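Local coordinates for protein quinone oxidoreductase (Escherichia coli, PDB 1QOR) that catalyses the one-electron reduction of quinones to semiquinones by NADPH, working as a homodimer of the zinc-containing alcohol dehydrogenase family, at residues 144-149 with 212-217. Residues are numbered along the deposited sequence; the frame is centred on the assembly and turned at random.
Sequences FLFHAA and VVYDSV. With NDP (NADPH dihydro-nicotinamide-adenine-dinucleotide phosphate), chain D.
Y214 and L145 sit in neighbouring parallel strands at the middle of the Rossmann sheet, tied by a nearly straight bond from Y214 N to L145 O (2.9 Å); Y214 O then receives H147 N at 3.1 Å. Followed outward from CB, the Y214 side chain packs against phenylalanines and ends in a hydroxyl: CB meets F146 CD2 at 3.6 Å, CD2 lies near L145 O, CE2 touches F144 CD2 at 3.8 Å, and OH bonds to L131 O, so a tyrosine both fills the cluster and satisfies a backbone carbonyl. Just past strand 144-146, the H147 ring crosses D215 obliquely, with OD2 over one of its faces and CD2 3.6 Å from D215 CB, while H147 CB packs on V217 CG1. With CG anti to the backbone N (chi1 -178°), the D215 carboxylate reaches V217 N through OD1 (2.8 Å), an Asx turn, and T221 and S225 through OD2. Replacing D215 with an alanine is likely to leave V217 N and both hydroxyls without this partner. One water joins H147 O to S216 OG; another donates to H147 O and Y214 O and accepts weakly from S216 N. At the strands' C-terminal ends, S216, whose carbonyl weakly accepts NADPH O3D, and apolar A148 and V217 thus meet the dinucleotide.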
ATOM      1  N   PHE A 144      -3.273   7.714 -16.481  1.00 19.87           N
ATOM      2  CA  PHE A 144      -3.158   6.640 -15.513  1.00 20.02           C
ATOM      3  C   PHE A 144      -3.558   5.381 -16.256  1.00 20.08           C
ATOM      4  O   PHE A 144      -4.228   5.471 -17.304  1.00 20.38           O
ATOM      5  CB  PHE A 144      -4.074   6.875 -14.302  1.00 18.07           C
ATOM      6  CG  PHE A 144      -5.534   6.925 -14.644  1.00 19.83           C
ATOM      7  CD1 PHE A 144      -6.120   8.102 -15.148  1.00 18.90           C
ATOM      8  CD2 PHE A 144      -6.355   5.797 -14.447  1.00 18.93           C
ATOM      9  CE1 PHE A 144      -7.498   8.157 -15.439  1.00 17.66           C
ATOM     10  CE2 PHE A 144      -7.737   5.860 -14.742  1.00 18.62           C
ATOM     11  CZ  PHE A 144      -8.299   7.050 -15.237  1.00 17.25           C
ATOM     12  N   LEU A 145      -3.163   4.230 -15.720  1.00 18.14           N
ATOM     13  CA  LEU A 145      -3.463   2.953 -16.337  1.00 18.15           C
ATOM     14  C   LEU A 145      -4.673   2.231 -15.686  1.00 19.13           C
ATOM     15  O   LEU A 145      -4.843   2.259 -14.441  1.00 19.35           O
ATOM     16  CB  LEU A 145      -2.198   2.088 -16.317  1.00 18.62           C
ATOM     17  CG  LEU A 145      -2.243   0.692 -16.936  1.00 19.32           C
ATOM     18  CD1 LEU A 145      -2.389   0.803 -18.417  1.00 18.04           C
ATOM     19  CD2 LEU A 145      -0.946  -0.062 -16.563  1.00 19.97           C
ATOM     20  N   PHE A 146      -5.491   1.557 -16.510  1.00 17.06           N
ATOM     21  CA  PHE A 146      -6.670   0.873 -16.007  1.00 16.30           C
ATOM     22  C   PHE A 146      -6.816  -0.380 -16.830  1.00 16.71           C
ATOM     23  O   PHE A 146      -7.057  -0.305 -18.026  1.00 18.39           O
ATOM     24  CB  PHE A 146      -7.900   1.778 -16.137  1.00 16.20           C
ATOM     25  CG  PHE A 146      -9.056   1.402 -15.240  1.00 16.13           C
ATOM     26  CD1 PHE A 146      -9.826   0.257 -15.498  1.00 17.46           C
ATOM     27  CD2 PHE A 146      -9.382   2.190 -14.137  1.00 16.16           C
ATOM     28  CE1 PHE A 146     -10.916  -0.097 -14.657  1.00 16.11           C
ATOM     29  CE2 PHE A 146     -10.456   1.854 -13.293  1.00 15.87           C
ATOM     30  CZ  PHE A 146     -11.228   0.700 -13.560  1.00 16.36           C
ATOM     31  N   HIS A 147      -6.652  -1.535 -16.191  1.00 15.66           N
ATOM     32  CA  HIS A 147      -6.712  -2.827 -16.851  1.00 14.37           C
ATOM     33  C   HIS A 147      -8.071  -3.324 -17.201  1.00 13.60           C
ATOM     34  O   HIS A 147      -9.045  -2.958 -16.575  1.00 13.86           O
ATOM     35  CB  HIS A 147      -6.003  -3.866 -16.001  1.00 15.26           C
ATOM     36  CG  HIS A 147      -4.514  -3.696 -15.971  1.00 16.21           C
ATOM     37  ND1 HIS A 147      -3.670  -4.335 -16.852  1.00 17.68           N
ATOM     38  CD2 HIS A 147      -3.715  -2.988 -15.142  1.00 16.60           C
ATOM     39  CE1 HIS A 147      -2.416  -4.043 -16.558  1.00 16.85           C
ATOM     40  NE2 HIS A 147      -2.417  -3.226 -15.522  1.00 15.71           N
ATOM     41  N   ALA A 148      -8.135  -4.173 -18.215  1.00 14.32           N
ATOM     42  CA  ALA A 148      -9.399  -4.773 -18.651  1.00 15.63           C
ATOM     43  C   ALA A 148     -10.458  -3.670 -18.883  1.00 17.35           C
ATOM     44  O   ALA A 148     -11.583  -3.699 -18.329  1.00 17.09           O
ATOM     45  CB  ALA A 148      -9.861  -5.832 -17.576  1.00 16.26           C
ATOM     46  N   ALA A 149     -10.082  -2.702 -19.722  1.00 16.69           N
ATOM     47  CA  ALA A 149     -10.893  -1.535 -20.022  1.00 16.92           C
ATOM     48  C   ALA A 149     -12.187  -1.713 -20.831  1.00 17.04           C
ATOM     49  O   ALA A 149     -12.999  -0.804 -20.878  1.00 16.97           O
ATOM     50  CB  ALA A 149     -10.024  -0.462 -20.642  1.00 18.34           C
ATOM     51  N   VAL A 212      -0.706   6.249 -10.735  1.00 20.75           N
ATOM     52  CA  VAL A 212      -1.595   5.229 -10.235  1.00 19.13           C
ATOM     53  C   VAL A 212      -1.963   4.214 -11.319  1.00 18.79           C
ATOM     54  O   VAL A 212      -2.067   4.576 -12.498  1.00 18.17           O
ATOM     55  CB  VAL A 212      -2.836   5.863  -9.589  1.00 19.52           C
ATOM     56  CG1 VAL A 212      -3.597   6.698 -10.638  1.00 20.77           C
ATOM     57  CG2 VAL A 212      -3.725   4.771  -8.945  1.00 17.85           C
ATOM     58  N   VAL A 213      -2.095   2.944 -10.905  1.00 16.70           N
ATOM     59  CA  VAL A 213      -2.453   1.804 -11.743  1.00 15.74           C
ATOM     60  C   VAL A 213      -3.622   1.099 -11.090  1.00 17.03           C
ATOM     61  O   VAL A 213      -3.538   0.746  -9.909  1.00 17.38           O
ATOM     62  CB  VAL A 213      -1.327   0.734 -11.824  1.00 15.05           C
ATOM     63  CG1 VAL A 213      -1.833  -0.489 -12.535  1.00 13.63           C
ATOM     64  CG2 VAL A 213      -0.126   1.255 -12.657  1.00 15.75           C
ATOM     65  N   TYR A 214      -4.728   0.941 -11.818  1.00 17.30           N
ATOM     66  CA  TYR A 214      -5.900   0.240 -11.307  1.00 16.53           C
ATOM     67  C   TYR A 214      -5.877  -1.077 -11.991  1.00 16.48           C
ATOM     68  O   TYR A 214      -6.184  -1.166 -13.174  1.00 18.10           O
ATOM     69  CB  TYR A 214      -7.176   0.985 -11.618  1.00 14.75           C
ATOM     70  CG  TYR A 214      -7.275   2.291 -10.902  1.00 14.71           C
ATOM     71  CD1 TYR A 214      -7.843   2.371  -9.634  1.00 12.72           C
ATOM     72  CD2 TYR A 214      -6.871   3.483 -11.531  1.00 14.89           C
ATOM     73  CE1 TYR A 214      -8.011   3.604  -9.005  1.00 13.95           C
ATOM     74  CE2 TYR A 214      -7.054   4.739 -10.913  1.00 14.03           C
ATOM     75  CZ  TYR A 214      -7.621   4.786  -9.657  1.00 14.68           C
ATOM     76  OH  TYR A 214      -7.818   6.007  -9.057  1.00 14.40           O
ATOM     77  N   ASP A 215      -5.606  -2.126 -11.233  1.00 16.87           N
ATOM     78  CA  ASP A 215      -5.447  -3.453 -11.799  1.00 17.60           C
ATOM     79  C   ASP A 215      -6.388  -4.537 -11.211  1.00 19.13           C
ATOM     80  O   ASP A 215      -6.217  -4.985 -10.056  1.00 20.00           O
ATOM     81  CB  ASP A 215      -3.942  -3.820 -11.683  1.00 15.15           C
ATOM     82  CG  ASP A 215      -3.608  -5.180 -12.273  1.00 16.60           C
ATOM     83  OD1 ASP A 215      -4.484  -6.051 -12.440  1.00 17.91           O
ATOM     84  OD2 ASP A 215      -2.426  -5.424 -12.534  1.00 16.79           O
ATOM     85  N   SER A 216      -7.333  -5.001 -12.032  1.00 17.30           N
ATOM     86  CA  SER A 216      -8.276  -5.988 -11.577  1.00 17.76           C
ATOM     87  C   SER A 216      -7.929  -7.333 -12.099  1.00 18.43           C
ATOM     88  O   SER A 216      -8.618  -8.314 -11.791  1.00 17.86           O
ATOM     89  CB  SER A 216      -9.704  -5.630 -11.997  1.00 17.40           C
ATOM     90  OG  SER A 216      -9.851  -5.587 -13.402  1.00 19.03           O
ATOM     91  N   VAL A 217      -6.872  -7.421 -12.900  1.00 20.05           N
ATOM     92  CA  VAL A 217      -6.580  -8.745 -13.434  1.00 21.09           C
ATOM     93  C   VAL A 217      -5.800  -9.646 -12.471  1.00 22.21           C
ATOM     94  O   VAL A 217      -5.913 -10.884 -12.533  1.00 20.70           O
ATOM     95  CB  VAL A 217      -6.158  -8.758 -14.976  1.00 22.69           C
ATOM     96  CG1 VAL A 217      -6.235  -7.380 -15.609  1.00 19.31           C
ATOM     97  CG2 VAL A 217      -4.894  -9.575 -15.267  1.00 20.22           C
TER
HETATM   98  PA  NDP D 350     -15.323  -8.028 -16.554  1.00 20.74           P
HETATM   99  O1A NDP D 350     -16.606  -7.879 -17.288  1.00 20.09           O
HETATM  100  O2A NDP D 350     -14.357  -6.898 -16.579  1.00 21.04           O
HETATM  101  O5B NDP D 350     -14.621  -9.357 -16.933  1.00 17.48           O
HETATM  102  C5B NDP D 350     -13.295  -9.654 -16.582  1.00 19.51           C
HETATM  103  C4B NDP D 350     -12.395  -9.245 -17.709  1.00 21.72           C
HETATM  104  O4B NDP D 350     -11.110  -9.344 -17.111  1.00 23.60           O
HETATM  105  C3B NDP D 350     -12.341 -10.162 -18.938  1.00 23.09           C
HETATM  106  O3B NDP D 350     -13.411  -9.810 -19.855  1.00 20.88           O
HETATM  107  C2B NDP D 350     -10.897 -10.018 -19.393  1.00 22.16           C
HETATM  108  O2B NDP D 350     -10.839  -8.979 -20.362  1.00 23.51           O
HETATM  109  C1B NDP D 350     -10.102  -9.653 -18.063  1.00 22.07           C
HETATM  110  N9A NDP D 350      -9.232 -10.814 -17.822  1.00 22.32           N
HETATM  111  C8A NDP D 350      -7.900 -10.857 -17.866  1.00 21.15           C
HETATM  112  N7A NDP D 350      -7.478 -12.107 -17.636  1.00 20.68           N
HETATM  113  C5A NDP D 350      -8.579 -12.802 -17.456  1.00 21.42           C
HETATM  114  C6A NDP D 350      -8.631 -14.169 -17.216  1.00 21.51           C
HETATM  115  N6A NDP D 350      -7.548 -14.932 -17.133  1.00 20.06           N
HETATM  116  N1A NDP D 350      -9.854 -14.685 -17.083  1.00 21.55           N
HETATM  117  C2A NDP D 350     -10.989 -13.937 -17.172  1.00 23.54           C
HETATM  118  N3A NDP D 350     -10.925 -12.624 -17.408  1.00 23.95           N
HETATM  119  C4A NDP D 350      -9.703 -12.037 -17.564  1.00 22.23           C
HETATM  120  O3  NDP D 350     -15.804  -8.190 -15.047  1.00 20.67           O
HETATM  121  PN  NDP D 350     -16.455  -7.248 -13.958  1.00 21.45           P
HETATM  122  O1N NDP D 350     -16.721  -5.862 -14.488  1.00 21.22           O
HETATM  123  O2N NDP D 350     -17.578  -8.003 -13.283  1.00 20.88           O
HETATM  124  O5D NDP D 350     -15.193  -7.190 -12.901  1.00 22.09           O
HETATM  125  C5D NDP D 350     -13.883  -6.744 -13.223  1.00 20.51           C
HETATM  126  C4D NDP D 350     -12.933  -7.018 -12.105  1.00 22.98           C
HETATM  127  O4D NDP D 350     -13.205  -6.141 -10.988  1.00 22.60           O
HETATM  128  C3D NDP D 350     -13.015  -8.442 -11.568  1.00 23.60           C
HETATM  129  O3D NDP D 350     -11.701  -8.939 -11.295  1.00 22.73           O
HETATM  130  C2D NDP D 350     -13.829  -8.238 -10.271  1.00 22.12           C
HETATM  131  O2D NDP D 350     -13.612  -9.277  -9.350  1.00 23.76           O
HETATM  132  C1D NDP D 350     -13.309  -6.935  -9.739  1.00 22.21           C
HETATM  133  N1N NDP D 350     -14.170  -6.040  -8.919  1.00 19.20           N
HETATM  134  C2N NDP D 350     -13.679  -5.516  -7.750  1.00 14.72           C
HETATM  135  C3N NDP D 350     -14.494  -4.678  -7.010  1.00 18.38           C
HETATM  136  C7N NDP D 350     -13.986  -4.039  -5.724  1.00 18.85           C
HETATM  137  O7N NDP D 350     -14.683  -3.260  -5.085  1.00 18.10           O
HETATM  138  N7N NDP D 350     -12.764  -4.389  -5.381  1.00 19.60           N
HETATM  139  C4N NDP D 350     -15.775  -4.354  -7.424  1.00 18.79           C
HETATM  140  C5N NDP D 350     -16.258  -4.894  -8.623  1.00 19.64           C
HETATM  141  C6N NDP D 350     -15.446  -5.743  -9.355  1.00 19.02           C
HETATM  142  P2B NDP D 350      -9.670  -8.975 -21.547  1.00 24.17           P
HETATM  143  O1X NDP D 350      -9.777  -7.635 -22.163  1.00 24.60           O
HETATM  144  O2X NDP D 350      -8.396  -9.186 -20.847  1.00 26.23           O
HETATM  145  O3X NDP D 350     -10.058 -10.104 -22.413  1.00 25.09           O
HETATM  146  O   HOH W   1     -11.222  -3.604 -14.695  1.00 16.80           O
HETATM  147  O   HOH W   2      -8.425  -2.872 -13.691  0.83 35.89           O